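Local coordinates for cysteine-rich repeat secretory protein 15 (Arabidopsis thaliana, PDB 6GRF) that probably modulates cell-to-cell trafficking as a plasmodesmata-located membrane protein with a tandem DUF26 ectodomain, at residues F63-C68 against Q169-L174. Residues are numbered along the deposited sequence; the frame is centred on the assembly and turned at random.
Sequences FGLYQC and QCVGDL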
loop_
_atom_site.group_PDB
_atom_site.type_symbol
_atom_site.label_atom_id
_atom_site.label_comp_id
_atom_site.label_asym_id
_atom_site.label_seq_id
_atom_site.Cartn_x
_atom_site.Cartn_y
_atom_site.Cartn_z
ATOM N N PHE A 63 -3.053 16.235 -2.767
ATOM C CA PHE A 63 -3.320 15.121 -3.649
ATOM C C PHE A 63 -3.213 13.848 -2.812
ATOM O O PHE A 63 -2.289 13.717 -2.018
ATOM C CB PHE A 63 -2.303 15.043 -4.792
ATOM C CG PHE A 63 -2.225 16.260 -5.679
ATOM C CD1 PHE A 63 -3.100 16.429 -6.737
ATOM C CD2 PHE A 63 -1.251 17.229 -5.472
ATOM C CE1 PHE A 63 -3.010 17.545 -7.560
ATOM C CE2 PHE A 63 -1.169 18.351 -6.284
ATOM C CZ PHE A 63 -2.044 18.499 -7.334
ATOM N N GLY A 64 -4.168 12.939 -2.970
ATOM C CA GLY A 64 -4.142 11.739 -2.176
ATOM C C GLY A 64 -5.053 10.663 -2.719
ATOM O O GLY A 64 -5.809 10.900 -3.653
ATOM N N LEU A 65 -4.943 9.474 -2.107
ATOM C CA LEU A 65 -5.778 8.332 -2.411
ATOM C C LEU A 65 -5.830 7.398 -1.197
ATOM O O LEU A 65 -5.069 7.547 -0.231
ATOM C CB LEU A 65 -5.241 7.616 -3.659
ATOM C CG LEU A 65 -3.771 7.177 -3.642
ATOM C CD1 LEU A 65 -3.512 6.027 -2.682
ATOM C CD2 LEU A 65 -3.327 6.791 -5.031
ATOM N N TYR A 66 -6.767 6.451 -1.260
ATOM C CA TYR A 66 -6.824 5.331 -0.357
ATOM C C TYR A 66 -7.096 4.075 -1.187
ATOM O O TYR A 66 -7.656 4.137 -2.272
ATOM C CB TYR A 66 -7.894 5.530 0.719
ATOM C CG TYR A 66 -9.307 5.443 0.199
ATOM C CD1 TYR A 66 -10.019 4.255 0.243
ATOM C CD2 TYR A 66 -9.931 6.549 -0.357
ATOM C CE1 TYR A 66 -11.307 4.164 -0.258
ATOM C CE2 TYR A 66 -11.224 6.475 -0.856
ATOM C CZ TYR A 66 -11.915 5.276 -0.811
ATOM O OH TYR A 66 -13.181 5.199 -1.310
ATOM N N GLN A 67 -6.669 2.929 -0.651
ATOM C CA GLN A 67 -6.924 1.622 -1.254
ATOM C C GLN A 67 -7.190 0.647 -0.106
ATOM O O GLN A 67 -6.305 0.443 0.710
ATOM C CB GLN A 67 -5.724 1.221 -2.119
ATOM C CG GLN A 67 -5.849 -0.154 -2.751
ATOM C CD GLN A 67 -6.959 -0.182 -3.775
ATOM O OE1 GLN A 67 -8.023 -0.765 -3.562
ATOM N NE2 GLN A 67 -6.716 0.433 -4.908
ATOM N N CYS A 68 -8.411 0.109 -0.030
ATOM C CA CYS A 68 -8.709 -0.997 0.872
ATOM C C CYS A 68 -8.327 -2.316 0.194
ATOM O O CYS A 68 -8.242 -2.395 -1.025
ATOM C CB CYS A 68 -10.182 -1.048 1.254
ATOM S SG CYS A 68 -10.698 0.376 2.248
ATOM N N GLN A 169 -1.348 -6.854 -4.524
ATOM C CA GLN A 169 -2.350 -5.802 -4.689
ATOM C C GLN A 169 -1.653 -4.636 -5.396
ATOM O O GLN A 169 -0.551 -4.258 -5.001
ATOM C CB GLN A 169 -2.915 -5.435 -3.312
ATOM C CG GLN A 169 -3.749 -4.155 -3.245
ATOM C CD GLN A 169 -5.237 -4.411 -3.245
ATOM O OE1 GLN A 169 -5.932 -4.098 -4.215
ATOM N NE2 GLN A 169 -5.742 -4.998 -2.174
ATOM N N CYS A 170 -2.272 -4.150 -6.479
ATOM C CA CYS A 170 -1.924 -2.864 -7.105
ATOM C C CYS A 170 -2.878 -1.773 -6.622
ATOM O O CYS A 170 -4.099 -1.988 -6.577
ATOM C CB CYS A 170 -2.020 -2.936 -8.619
ATOM S SG CYS A 170 -0.590 -3.762 -9.352
ATOM N N VAL A 171 -2.326 -0.594 -6.324
ATOM C CA VAL A 171 -3.147 0.556 -5.961
ATOM C C VAL A 171 -3.906 1.008 -7.215
ATOM O O VAL A 171 -3.355 1.043 -8.292
ATOM C CB VAL A 171 -2.303 1.678 -5.333
ATOM C CG1 VAL A 171 -3.144 2.910 -5.043
ATOM C CG2 VAL A 171 -1.619 1.202 -4.063
ATOM N N GLY A 172 -5.173 1.379 -7.031
ATOM C CA GLY A 172 -6.164 1.555 -8.104
ATOM C C GLY A 172 -5.913 2.751 -9.019
ATOM O O GLY A 172 -6.681 2.935 -9.933
ATOM N N ASP A 173 -4.845 3.534 -8.789
ATOM C CA ASP A 173 -4.477 4.666 -9.654
ATOM C C ASP A 173 -3.585 4.222 -10.827
ATOM O O ASP A 173 -3.333 5.010 -11.721
ATOM C CB ASP A 173 -3.832 5.812 -8.860
ATOM C CG ASP A 173 -2.436 5.554 -8.301
ATOM O OD1 ASP A 173 -2.189 4.429 -7.845
ATOM O OD2 ASP A 173 -1.619 6.505 -8.284
ATOM N N LEU A 174 -3.152 2.953 -10.857
ATOM C CA LEU A 174 -2.229 2.455 -11.883
ATOM C C LEU A 174 -2.993 1.879 -13.076
ATOM O O LEU A 174 -3.993 1.216 -12.919
ATOM C CB LEU A 174 -1.356 1.352 -11.276
ATOM C CG LEU A 174 -0.262 1.779 -10.302
ATOM C CD1 LEU A 174 0.664 0.602 -10.037
ATOM C CD2 LEU A 174 0.532 2.963 -10.832
#
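The side-chain amides of Gln-67 and Gln-169 lie face toward face, offset, with planes 13° apart and Gln-67 CD 4.6 Å from Gln-169 CD. At the edges of the Gln-67 amide are two backbone groups: Gly-172 N, 4.0 Å from Gln-67 CD, and the carbonyl of Cys-68. Glutamine suits this buried place because its flat end can pack by a face and meet polar backbone at its rim; glycine, with no side chain, lets the main chain come close. Beside them, Leu-65 CD2 sits over a face of the Asp-173 carboxylate, 3.6 Å from Asp-173 CG; aspartate can lie under a methyl because its OD2 accepts hydrogen bonds from Gln-206 and Gly-116. Leu-65 CG stands between its backbone N and carbonyl carbon (chi1 55°), which turns both methyls of this branched, apolar residue toward the equally apolar Val-171, CD2 lying 3.9 Å from Val-171 CG1. The Val-171 to Leu-174 type I turn, closed by Leu-174 N to Val-171 O at 3.2 Å, brings Asp-173 round to Leu-65. Strand 62-68, third in its five-stranded antiparallel sheet, thus meets the end of the equivalent strand 164-170 and the turn after it: the interface between tandem Gnk2-homologous (DUF26) domains.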